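PDB 6RBN: Afp2 from Serratia entomophila, which probably builds part of the contractile sheath around the inner tube of the anti-feeding prophage, a phage-tail-like injection system, together with Afp3. Local coordinates for residues Tyr124-Gly128 with Pro154-Val158; Ala179-Thr184 with Pro194-Val199; Asn217-Asn223 with Gly237-Asp243; Val287-His292 with Ala308-Gln312. One frame throughout, in Å; residues are numbered along the deposited sequence.

Contact 1 of 4, residues Tyr124-Gly128 with Pro154-Val158; sequences YRIFG and PFGAV
The ring of F127 lies along the backbone at F155-G156: one face looks onto F155 O and onto G156 CA, which stands 4.2 Å above the ring plane, offset toward the rim, while P154 O sits at the ring edge. The two segments form the edge of the mixed sheet in the subtilisin-like domain, where strand 127-129 pairs in parallel with the outermost strand 156-157, the two being joined through helix 143-146 as a beta-alpha-beta unit. CG is anti to the backbone N of F127 (chi1 -171°), which carries the ring along the neighbouring segment 154-158 to A157, where F127 CZ meets A157 CB at 4.4 Å. The ring of F155 reaches back the other way, its CD1 against I126 O and its CZ near R125 NH2; this guanidinium and the ring cross obliquely, their planes 76° apart. I250 of helix 250-267 packs on both F127 and A157, and F116 of helix 112-122 lies against I126 and F155. R125 NH1 forms salt bridges with E14 of an Afp3 chain and with E260 of its own chain. Between the strands, G128 serves as both donor and acceptor: G128 N donates to F155 O at 2.6 Å, and G128 O receives A157 N at 3.3 Å.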
loop_
_atom_site.group_PDB
_atom_site.type_symbol
_atom_site.label_atom_id
_atom_site.label_comp_id
_atom_site.label_asym_id
_atom_site.label_seq_id
_atom_site.Cartn_x
_atom_site.Cartn_y
_atom_site.Cartn_z
ATOM N N TYR C 124 27.288 6.138 79.389
ATOM C CA TYR C 124 28.112 7.070 78.631
ATOM C C TYR C 124 29.391 6.464 78.067
ATOM O O TYR C 124 30.246 7.222 77.597
ATOM C CB TYR C 124 28.449 8.288 79.479
ATOM C CG TYR C 124 27.338 9.296 79.515
ATOM C CD1 TYR C 124 27.141 10.157 78.448
ATOM C CD2 TYR C 124 26.490 9.391 80.604
ATOM C CE1 TYR C 124 26.132 11.084 78.459
ATOM C CE2 TYR C 124 25.474 10.322 80.627
ATOM C CZ TYR C 124 25.300 11.165 79.549
ATOM O OH TYR C 124 24.288 12.093 79.564
ATOM N N ARG C 125 29.542 5.133 78.120
ATOM C CA ARG C 125 30.571 4.378 77.384
ATOM C C ARG C 125 31.990 4.769 77.791
ATOM O O ARG C 125 32.877 4.911 76.948
ATOM C CB ARG C 125 30.408 4.533 75.871
ATOM C CG ARG C 125 29.051 4.186 75.309
ATOM C CD ARG C 125 28.708 2.731 75.464
ATOM N NE ARG C 125 27.897 2.459 76.642
ATOM C CZ ARG C 125 27.647 1.239 77.097
ATOM N NH1 ARG C 125 28.151 0.193 76.469
ATOM N NH2 ARG C 125 26.895 1.062 78.172
ATOM N N ILE C 126 32.207 4.960 79.084
ATOM C CA ILE C 126 33.493 5.380 79.591
ATOM C C ILE C 126 34.170 4.207 80.292
ATOM O O ILE C 126 33.575 3.158 80.510
ATOM C CB ILE C 126 33.360 6.625 80.505
ATOM C CG1 ILE C 126 32.156 6.499 81.445
ATOM C CG2 ILE C 126 33.244 7.879 79.669
ATOM C CD1 ILE C 126 32.422 5.848 82.771
ATOM N N PHE C 127 35.441 4.384 80.637
ATOM C CA PHE C 127 36.196 3.380 81.375
ATOM C C PHE C 127 36.980 4.086 82.469
ATOM O O PHE C 127 37.736 5.018 82.189
ATOM C CB PHE C 127 37.140 2.605 80.455
ATOM C CG PHE C 127 37.792 1.429 81.112
ATOM C CD1 PHE C 127 37.093 0.247 81.286
ATOM C CD2 PHE C 127 39.096 1.501 81.565
ATOM C CE1 PHE C 127 37.681 -0.838 81.891
ATOM C CE2 PHE C 127 39.689 0.417 82.174
ATOM C CZ PHE C 127 38.978 -0.752 82.337
ATOM N N GLY C 128 36.796 3.646 83.709
ATOM C CA GLY C 128 37.420 4.300 84.840
ATOM C C GLY C 128 38.749 3.677 85.229
ATOM O O GLY C 128 38.952 2.477 85.116
ATOM N N PRO C 154 31.843 -3.482 85.430
ATOM C CA PRO C 154 32.880 -3.916 84.489
ATOM C C PRO C 154 33.591 -2.792 83.754
ATOM O O PRO C 154 34.255 -3.064 82.753
ATOM C CB PRO C 154 32.087 -4.771 83.497
ATOM C CG PRO C 154 30.739 -4.212 83.519
ATOM C CD PRO C 154 30.493 -3.800 84.934
ATOM N N PHE C 155 33.457 -1.545 84.198
ATOM C CA PHE C 155 33.997 -0.387 83.511
ATOM C C PHE C 155 35.182 0.231 84.242
ATOM O O PHE C 155 35.522 1.389 83.985
ATOM C CB PHE C 155 32.899 0.658 83.330
ATOM C CG PHE C 155 31.802 0.239 82.400
ATOM C CD1 PHE C 155 31.893 0.489 81.051
ATOM C CD2 PHE C 155 30.681 -0.422 82.884
ATOM C CE1 PHE C 155 30.887 0.122 80.198
ATOM C CE2 PHE C 155 29.672 -0.809 82.024
ATOM C CZ PHE C 155 29.777 -0.540 80.682
ATOM N N GLY C 156 35.816 -0.508 85.150
ATOM C CA GLY C 156 36.876 0.058 85.954
ATOM C C GLY C 156 37.961 -0.952 86.266
ATOM O O GLY C 156 37.765 -2.165 86.175
ATOM N N ALA C 157 39.122 -0.414 86.632
ATOM C CA ALA C 157 40.241 -1.189 87.145
ATOM C C ALA C 157 41.012 -0.310 88.121
ATOM O O ALA C 157 40.866 0.913 88.120
ATOM C CB ALA C 157 41.139 -1.691 86.019
ATOM N N VAL C 158 41.842 -0.932 88.954
ATOM C CA VAL C 158 42.312 -0.289 90.174
ATOM C C VAL C 158 43.773 0.146 90.088
ATOM O O VAL C 158 44.080 1.276 90.464
ATOM C CB VAL C 158 42.061 -1.205 91.388
ATOM C CG1 VAL C 158 42.538 -0.547 92.661
ATOM C CG2 VAL C 158 40.594 -1.485 91.488
#

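Contact 2 of 4, residues Ala179-Thr184 with Pro194-Val199; sequences ASITQT and PANQAV
Q197 crosses Q183 at about a right angle, laying its aliphatic part against helix 173-187. Its CB starts near T184 OG1, 3.8 Å away, with S180 O a little farther off. CG, placed anti to the backbone N (chi1 -176°), packs on Q183 CB at 3.7 Å, and a bend at chi2 (66°) keeps CD against Q183 CB as well. At the tip Q197 NE2 comes to 2.9 Å from Q183 OE1. The hydrogen bond there is weak, with an N-H...O angle of 128°, and the two amide planes stand 84° apart. Q183 itself is extended beyond CG, which brings OE1 to Q197. At the start of 194-199, the pyrrolidine of P194 lies side by side with I181, P194 CG touching I181 CG1 at 3.9 Å, and P194 CA lies against T184 OG1. At the far end of the loop V199 CG2 meets A179 CB at 4.0 Å, beside L73 and H77, which pack on both residues. The loop after helix 173-187 thus lies back along it, within the subtilisin-like domain. Two polar groups of the helix are answered inside it: S180 OG bonds to A177 O, and T184 OG1 donates to S180 O at 2.6 Å, beside the regular helical bond from T184 N. With their hydroxyls so engaged, S180 and T184 offer the loop largely van der Waals contact, and the glutamine pair is the single, weak side-chain hydrogen bond between the segments.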
loop_
_atom_site.group_PDB
_atom_site.type_symbol
_atom_site.label_atom_id
_atom_site.label_comp_id
_atom_site.label_asym_id
_atom_site.label_seq_id
_atom_site.Cartn_x
_atom_site.Cartn_y
_atom_site.Cartn_z
ATOM N N ALA C 179 48.817 6.275 80.721
ATOM C CA ALA C 179 49.868 6.515 79.746
ATOM C C ALA C 179 50.276 5.262 78.993
ATOM O O ALA C 179 50.842 5.373 77.901
ATOM C CB ALA C 179 51.099 7.108 80.427
ATOM N N SER C 180 50.021 4.081 79.546
ATOM C CA SER C 180 50.210 2.858 78.783
ATOM C C SER C 180 49.039 2.577 77.858
ATOM O O SER C 180 49.199 1.829 76.891
ATOM C CB SER C 180 50.426 1.672 79.720
ATOM O OG SER C 180 49.262 1.406 80.472
ATOM N N ILE C 181 47.869 3.152 78.138
ATOM C CA ILE C 181 46.726 3.025 77.238
ATOM C C ILE C 181 46.951 3.840 75.969
ATOM O O ILE C 181 46.582 3.409 74.868
ATOM C CB ILE C 181 45.435 3.423 77.984
ATOM C CG1 ILE C 181 45.045 2.333 78.979
ATOM C CG2 ILE C 181 44.270 3.686 77.061
ATOM C CD1 ILE C 181 43.918 2.725 79.890
ATOM N N THR C 182 47.602 4.998 76.092
ATOM C CA THR C 182 47.857 5.860 74.941
ATOM C C THR C 182 48.808 5.204 73.950
ATOM O O THR C 182 48.553 5.196 72.740
ATOM C CB THR C 182 48.439 7.188 75.409
ATOM O OG1 THR C 182 47.561 7.764 76.367
ATOM C CG2 THR C 182 48.581 8.146 74.246
ATOM N N GLN C 183 49.909 4.644 74.446
ATOM C CA GLN C 183 50.877 4.007 73.569
ATOM C C GLN C 183 50.385 2.673 73.034
ATOM O O GLN C 183 50.881 2.214 72.001
ATOM C CB GLN C 183 52.197 3.831 74.309
ATOM C CG GLN C 183 52.914 5.130 74.580
ATOM C CD GLN C 183 54.176 4.936 75.381
ATOM O OE1 GLN C 183 54.441 3.850 75.890
ATOM N NE2 GLN C 183 54.982 5.982 75.470
ATOM N N THR C 184 49.425 2.040 73.707
ATOM C CA THR C 184 48.855 0.802 73.192
ATOM C C THR C 184 47.837 1.079 72.094
ATOM O O THR C 184 47.832 0.393 71.066
ATOM C CB THR C 184 48.213 0.013 74.331
ATOM O OG1 THR C 184 49.191 -0.221 75.350
ATOM C CG2 THR C 184 47.698 -1.327 73.842
ATOM N N PRO C 194 46.844 -3.230 77.509
ATOM C CA PRO C 194 47.824 -2.196 77.859
ATOM C C PRO C 194 48.956 -2.661 78.762
ATOM O O PRO C 194 49.660 -1.810 79.308
ATOM C CB PRO C 194 46.965 -1.152 78.588
ATOM C CG PRO C 194 45.573 -1.423 78.167
ATOM C CD PRO C 194 45.501 -2.898 78.006
ATOM N N ALA C 195 49.167 -3.966 78.936
ATOM C CA ALA C 195 50.058 -4.468 79.973
ATOM C C ALA C 195 51.537 -4.286 79.645
ATOM O O ALA C 195 52.207 -3.462 80.270
ATOM C CB ALA C 195 49.765 -5.944 80.233
ATOM N N ASN C 196 52.050 -4.971 78.627
ATOM C CA ASN C 196 53.493 -5.003 78.396
ATOM C C ASN C 196 54.046 -3.744 77.732
ATOM O O ASN C 196 55.174 -3.781 77.233
ATOM C CB ASN C 196 53.874 -6.226 77.563
ATOM C CG ASN C 196 53.915 -7.490 78.379
ATOM O OD1 ASN C 196 54.437 -7.501 79.487
ATOM N ND2 ASN C 196 53.361 -8.564 77.837
ATOM N N GLN C 197 53.299 -2.649 77.703
ATOM C CA GLN C 197 53.828 -1.385 77.222
ATOM C C GLN C 197 54.640 -0.729 78.329
ATOM O O GLN C 197 54.183 -0.636 79.472
ATOM C CB GLN C 197 52.695 -0.470 76.774
ATOM C CG GLN C 197 53.173 0.812 76.167
ATOM C CD GLN C 197 53.895 0.588 74.862
ATOM O OE1 GLN C 197 53.475 -0.223 74.040
ATOM N NE2 GLN C 197 54.993 1.304 74.664
ATOM N N ALA C 198 55.844 -0.278 77.991
ATOM C CA ALA C 198 56.765 0.293 78.965
ATOM C C ALA C 198 56.519 1.791 79.073
ATOM O O ALA C 198 56.729 2.533 78.109
ATOM C CB ALA C 198 58.208 0.006 78.567
ATOM N N VAL C 199 56.072 2.234 80.236
ATOM C CA VAL C 199 55.949 3.655 80.530
ATOM C C VAL C 199 57.296 4.136 81.063
ATOM O O VAL C 199 57.999 3.418 81.779
ATOM C CB VAL C 199 54.765 3.917 81.495
ATOM C CG1 VAL C 199 54.961 3.260 82.838
ATOM C CG2 VAL C 199 54.506 5.390 81.680
#

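Contact 3 of 4, residues Asn217-Asn223 with Gly237-Asp243; sequences NQGKALN and GARTLED
G237, at the start of 237-243, lies against N223 OD1, with a positive phi that suits glycine. At R239 the same asparagine grips the backbone twice: R239 N donates to N223 OD1 at 3.1 Å, and N223 ND2 donates to R239 O, which lies in the plane of the amide. The R239 side chain begins with CB on A221 CB at 3.7 Å and runs extended from CG to NE, passing N217, whose O lies over one face of the guanidinium and whose ND2 hydrogen-bonds to T6 O of the second subunit. At the guanidinium edge, in plane, NH1 forms a salt bridge with D243 OD1 at 2.8 Å, while NE pairs with E342. T240 O next rests on A221 CB, and T240 OG1 bonds to W247 O. L241 CD2 then packs on K220 CB at 4.0 Å, and K220 NZ goes on to M147 O and Y150 O. Last, D243 CB lies 3.6 Å from G219 O in the type II' turn Q218-A221. The two loops, one leading into the hairpin 225-226/234-235 and the other leaving it, therefore close over each other, with helix 250-267 packing on N223, A238 and T240. Chemically, one neutral amide fixes the backbone at R239, whereas the salt bridges of R239 to D243 and E342 probably offset much of its charge; D243 also pairs with R248.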
loop_
_atom_site.group_PDB
_atom_site.type_symbol
_atom_site.label_atom_id
_atom_site.label_comp_id
_atom_site.label_asym_id
_atom_site.label_seq_id
_atom_site.Cartn_x
_atom_site.Cartn_y
_atom_site.Cartn_z
ATOM N N ASN C 217 44.618 -11.441 91.818
ATOM C CA ASN C 217 44.302 -11.548 90.403
ATOM C C ASN C 217 42.886 -12.058 90.161
ATOM O O ASN C 217 42.379 -11.925 89.045
ATOM C CB ASN C 217 45.304 -12.476 89.731
ATOM C CG ASN C 217 45.392 -12.266 88.241
ATOM O OD1 ASN C 217 44.855 -11.304 87.707
ATOM N ND2 ASN C 217 46.041 -13.189 87.555
ATOM N N GLN C 218 42.239 -12.626 91.167
ATOM C CA GLN C 218 40.853 -13.052 91.079
ATOM C C GLN C 218 39.947 -11.980 91.665
ATOM O O GLN C 218 40.379 -11.119 92.432
ATOM C CB GLN C 218 40.651 -14.394 91.799
ATOM C CG GLN C 218 41.009 -14.399 93.290
ATOM C CD GLN C 218 39.843 -14.052 94.202
ATOM O OE1 GLN C 218 38.687 -14.334 93.889
ATOM N NE2 GLN C 218 40.144 -13.433 95.337
ATOM N N GLY C 219 38.677 -12.044 91.298
ATOM C CA GLY C 219 37.704 -11.172 91.930
ATOM C C GLY C 219 37.764 -9.763 91.380
ATOM O O GLY C 219 37.288 -9.485 90.274
ATOM N N LYS C 220 38.343 -8.842 92.155
ATOM C CA LYS C 220 38.243 -7.434 91.796
ATOM C C LYS C 220 39.585 -6.853 91.355
ATOM O O LYS C 220 39.701 -5.635 91.180
ATOM C CB LYS C 220 37.643 -6.644 92.954
ATOM C CG LYS C 220 36.181 -6.994 93.178
ATOM C CD LYS C 220 35.580 -6.262 94.356
ATOM C CE LYS C 220 35.359 -4.801 94.032
ATOM N NZ LYS C 220 34.653 -4.101 95.137
ATOM N N ALA C 221 40.610 -7.700 91.202
ATOM C CA ALA C 221 41.705 -7.461 90.256
ATOM C C ALA C 221 42.542 -6.194 90.437
ATOM O O ALA C 221 42.330 -5.228 89.699
ATOM C CB ALA C 221 41.143 -7.472 88.838
ATOM N N LEU C 222 43.426 -6.145 91.446
ATOM C CA LEU C 222 44.272 -4.974 91.674
ATOM C C LEU C 222 45.144 -4.510 90.516
ATOM O O LEU C 222 45.456 -3.318 90.487
ATOM C CB LEU C 222 45.205 -5.167 92.880
ATOM C CG LEU C 222 44.721 -4.759 94.260
ATOM C CD1 LEU C 222 45.813 -4.985 95.273
ATOM C CD2 LEU C 222 44.402 -3.301 94.225
ATOM N N ASN C 223 45.563 -5.389 89.595
ATOM C CA ASN C 223 46.307 -5.015 88.371
ATOM C C ASN C 223 47.621 -4.291 88.673
ATOM O O ASN C 223 47.758 -3.089 88.440
ATOM C CB ASN C 223 45.447 -4.181 87.416
ATOM C CG ASN C 223 44.397 -4.998 86.716
ATOM O OD1 ASN C 223 44.653 -6.118 86.288
ATOM N ND2 ASN C 223 43.205 -4.439 86.586
ATOM N N GLY C 237 48.870 -6.910 84.424
ATOM C CA GLY C 237 47.504 -7.315 84.705
ATOM C C GLY C 237 46.585 -6.534 83.791
ATOM O O GLY C 237 46.823 -5.367 83.477
ATOM N N ALA C 238 45.511 -7.191 83.351
ATOM C CA ALA C 238 44.605 -6.549 82.409
ATOM C C ALA C 238 43.139 -6.838 82.703
ATOM O O ALA C 238 42.331 -6.845 81.773
ATOM C CB ALA C 238 44.924 -6.978 80.975
ATOM N N ARG C 239 42.770 -7.064 83.958
ATOM C CA ARG C 239 41.416 -7.447 84.328
ATOM C C ARG C 239 40.624 -6.256 84.863
ATOM O O ARG C 239 41.182 -5.247 85.296
ATOM C CB ARG C 239 41.462 -8.568 85.363
ATOM C CG ARG C 239 41.829 -9.924 84.815
ATOM C CD ARG C 239 42.149 -10.861 85.951
ATOM N NE ARG C 239 42.511 -12.199 85.500
ATOM C CZ ARG C 239 41.728 -13.262 85.606
ATOM N NH1 ARG C 239 40.556 -13.162 86.213
ATOM N NH2 ARG C 239 42.139 -14.437 85.157
ATOM N N THR C 240 39.302 -6.398 84.844
ATOM C CA THR C 240 38.370 -5.382 85.318
ATOM C C THR C 240 37.864 -5.754 86.710
ATOM O O THR C 240 38.289 -6.743 87.309
ATOM C CB THR C 240 37.191 -5.212 84.355
ATOM O OG1 THR C 240 36.485 -6.452 84.234
ATOM C CG2 THR C 240 37.657 -4.774 82.992
ATOM N N LEU C 241 36.931 -4.950 87.216
ATOM C CA LEU C 241 36.343 -5.171 88.530
ATOM C C LEU C 241 35.269 -6.249 88.537
ATOM O O LEU C 241 34.824 -6.642 89.620
ATOM C CB LEU C 241 35.760 -3.865 89.064
ATOM C CG LEU C 241 36.778 -2.810 89.481
ATOM C CD1 LEU C 241 36.121 -1.473 89.717
ATOM C CD2 LEU C 241 37.438 -3.278 90.742
ATOM N N GLU C 242 34.838 -6.736 87.377
ATOM C CA GLU C 242 33.888 -7.837 87.292
ATOM C C GLU C 242 34.584 -9.057 86.710
ATOM O O GLU C 242 35.104 -9.004 85.594
ATOM C CB GLU C 242 32.675 -7.471 86.440
ATOM C CG GLU C 242 31.681 -8.612 86.332
ATOM C CD GLU C 242 30.443 -8.253 85.546
ATOM O OE1 GLU C 242 30.335 -7.099 85.099
ATOM O OE2 GLU C 242 29.577 -9.131 85.367
ATOM N N ASP C 243 34.586 -10.151 87.465
ATOM C CA ASP C 243 35.202 -11.396 87.013
ATOM C C ASP C 243 34.126 -12.331 86.466
ATOM O O ASP C 243 33.706 -13.296 87.100
ATOM C CB ASP C 243 35.985 -12.041 88.150
ATOM C CG ASP C 243 36.790 -13.236 87.693
ATOM O OD1 ASP C 243 37.830 -13.036 87.032
ATOM O OD2 ASP C 243 36.387 -14.376 87.997
#

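Contact 4 of 4, residues Val287-His292 with Ala308-Gln312; sequences VDSYLH and AWFVQ
W309 presents one face of its indole to L291 and one edge to D288, and these two orientations set the contact between helix 277-295 and strand 309-312, which run antiparallel. L291 CB stands over the five-membered ring, 3.8 Å from its centroid and only 5° off the normal, a CH-pi contact; L291 CD1 continues to W309 CD1 at 3.6 Å. CG of W309 sits between its backbone N and carbonyl carbon (chi1 75°), which turns the indole toward the helix. Its NE1 then donates to D288 OD1 at 2.9 Å, the oxygen close to the indole plane but approached from above the carboxylate plane. The H292 ring lies rim to rim with the six-membered ring, planes 77° apart. Two residues along the strand, V311 CG2 packs on V287 CG1 at 3.7 Å, with L291 CD1 and D288 OD1 beside it. I333 and L335 of the paired strand 328-335 continue this apolar layer on L291, and R143 of an Afp1 chain packs on H292. In this C-terminal-domain helix-on-sheet packing, apolar contact supplies most of the join, and the indole N-H spends its one proton on a carboxylate that pairs weakly with K284.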
loop_
_atom_site.group_PDB
_atom_site.type_symbol
_atom_site.label_atom_id
_atom_site.label_comp_id
_atom_site.label_asym_id
_atom_site.label_seq_id
_atom_site.Cartn_x
_atom_site.Cartn_y
_atom_site.Cartn_z
ATOM N N VAL C 287 26.990 -0.413 59.046
ATOM C CA VAL C 287 27.617 -1.145 60.138
ATOM C C VAL C 287 28.479 -2.283 59.607
ATOM O O VAL C 287 29.582 -2.516 60.108
ATOM C CB VAL C 287 26.536 -1.654 61.109
ATOM C CG1 VAL C 287 27.164 -2.388 62.259
ATOM C CG2 VAL C 287 25.703 -0.504 61.620
ATOM N N ASP C 288 27.999 -2.992 58.578
ATOM C CA ASP C 288 28.793 -4.048 57.955
ATOM C C ASP C 288 30.039 -3.504 57.274
ATOM O O ASP C 288 31.045 -4.210 57.183
ATOM C CB ASP C 288 27.960 -4.821 56.937
ATOM C CG ASP C 288 26.970 -5.752 57.580
ATOM O OD1 ASP C 288 27.243 -6.226 58.700
ATOM O OD2 ASP C 288 25.925 -6.032 56.959
ATOM N N SER C 289 29.995 -2.266 56.780
ATOM C CA SER C 289 31.202 -1.667 56.226
ATOM C C SER C 289 32.184 -1.294 57.324
ATOM O O SER C 289 33.398 -1.369 57.116
ATOM C CB SER C 289 30.856 -0.437 55.392
ATOM O OG SER C 289 30.398 0.618 56.214
ATOM N N TYR C 290 31.681 -0.892 58.492
ATOM C CA TYR C 290 32.564 -0.588 59.612
ATOM C C TYR C 290 33.160 -1.856 60.201
ATOM O O TYR C 290 34.364 -1.920 60.470
ATOM C CB TYR C 290 31.811 0.197 60.686
ATOM C CG TYR C 290 32.657 0.488 61.902
ATOM C CD1 TYR C 290 33.653 1.450 61.860
ATOM C CD2 TYR C 290 32.466 -0.206 63.089
ATOM C CE1 TYR C 290 34.435 1.714 62.964
ATOM C CE2 TYR C 290 33.245 0.050 64.196
ATOM C CZ TYR C 290 34.224 1.012 64.127
ATOM O OH TYR C 290 35.005 1.272 65.226
ATOM N N LEU C 291 32.333 -2.876 60.418
ATOM C CA LEU C 291 32.810 -4.091 61.062
ATOM C C LEU C 291 33.664 -4.957 60.151
ATOM O O LEU C 291 34.398 -5.809 60.655
ATOM C CB LEU C 291 31.634 -4.909 61.588
ATOM C CG LEU C 291 30.865 -4.297 62.754
ATOM C CD1 LEU C 291 29.664 -5.146 63.099
ATOM C CD2 LEU C 291 31.769 -4.151 63.954
ATOM N N HIS C 292 33.592 -4.770 58.831
ATOM C CA HIS C 292 34.474 -5.532 57.955
ATOM C C HIS C 292 35.881 -4.961 57.960
ATOM O O HIS C 292 36.859 -5.715 57.949
ATOM C CB HIS C 292 33.943 -5.550 56.524
ATOM C CG HIS C 292 34.683 -6.485 55.622
ATOM N ND1 HIS C 292 34.406 -7.833 55.561
ATOM C CD2 HIS C 292 35.723 -6.278 54.783
ATOM C CE1 HIS C 292 35.220 -8.408 54.695
ATOM N NE2 HIS C 292 36.031 -7.487 54.210
ATOM N N ALA C 308 32.632 -13.795 62.768
ATOM C CA ALA C 308 33.197 -12.587 63.350
ATOM C C ALA C 308 32.136 -11.589 63.790
ATOM O O ALA C 308 32.228 -11.047 64.893
ATOM C CB ALA C 308 34.155 -11.930 62.358
ATOM N N TRP C 309 31.136 -11.320 62.953
ATOM C CA TRP C 309 30.049 -10.443 63.354
ATOM C C TRP C 309 28.773 -10.845 62.630
ATOM O O TRP C 309 28.806 -11.538 61.614
ATOM C CB TRP C 309 30.363 -8.965 63.072
ATOM C CG TRP C 309 30.277 -8.569 61.628
ATOM C CD1 TRP C 309 29.203 -8.017 60.999
ATOM C CD2 TRP C 309 31.291 -8.712 60.630
ATOM N NE1 TRP C 309 29.483 -7.801 59.679
ATOM C CE2 TRP C 309 30.762 -8.221 59.426
ATOM C CE3 TRP C 309 32.595 -9.205 60.640
ATOM C CZ2 TRP C 309 31.490 -8.209 58.243
ATOM C CZ3 TRP C 309 33.314 -9.194 59.466
ATOM C CH2 TRP C 309 32.762 -8.701 58.284
ATOM N N PHE C 310 27.642 -10.397 63.169
ATOM C CA PHE C 310 26.379 -10.416 62.446
ATOM C C PHE C 310 25.629 -9.130 62.746
ATOM O O PHE C 310 25.704 -8.593 63.852
ATOM C CB PHE C 310 25.506 -11.645 62.784
ATOM C CG PHE C 310 24.982 -11.678 64.199
ATOM C CD1 PHE C 310 25.724 -12.264 65.205
ATOM C CD2 PHE C 310 23.723 -11.179 64.509
ATOM C CE1 PHE C 310 25.244 -12.316 66.495
ATOM C CE2 PHE C 310 23.245 -11.217 65.797
ATOM C CZ PHE C 310 24.005 -11.790 66.790
ATOM N N VAL C 311 24.910 -8.635 61.743
ATOM C CA VAL C 311 24.035 -7.477 61.871
ATOM C C VAL C 311 22.694 -7.861 61.271
ATOM O O VAL C 311 22.648 -8.403 60.162
ATOM C CB VAL C 311 24.608 -6.238 61.154
ATOM C CG1 VAL C 311 23.644 -5.074 61.239
ATOM C CG2 VAL C 311 25.943 -5.841 61.736
ATOM N N GLN C 312 21.606 -7.599 61.992
ATOM C CA GLN C 312 20.289 -7.909 61.460
ATOM C C GLN C 312 19.242 -6.913 61.935
ATOM O O GLN C 312 19.280 -6.440 63.073
ATOM C CB GLN C 312 19.887 -9.343 61.816
ATOM C CG GLN C 312 19.871 -9.664 63.279
ATOM C CD GLN C 312 19.637 -11.133 63.522
ATOM O OE1 GLN C 312 19.397 -11.893 62.586
ATOM N NE2 GLN C 312 19.736 -11.548 64.772
#

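Contacts 1, 2 and 3 follow one another along the chain and all lie in the subtilisin-like domain, save that the end of contact 3 reaches the start of the C-terminal domain; contact 4 comes last, in the C-terminal domain. Contact 1, at the edge of the mixed sheet, is central: its centre is about 12 Å from that of contact 3 and about 17 Å from that of contact 2. Contacts 1 and 3 touch directly, A157 CB packing on N223 ND2 and P154 on E242. The centre of contact 4 stands 25 to 30 Å from the others, so contacts 1 to 3 cluster in the subtilisin-like part of the sheath subunit, with helix 250-267 packing on contacts 1, 3 and 4.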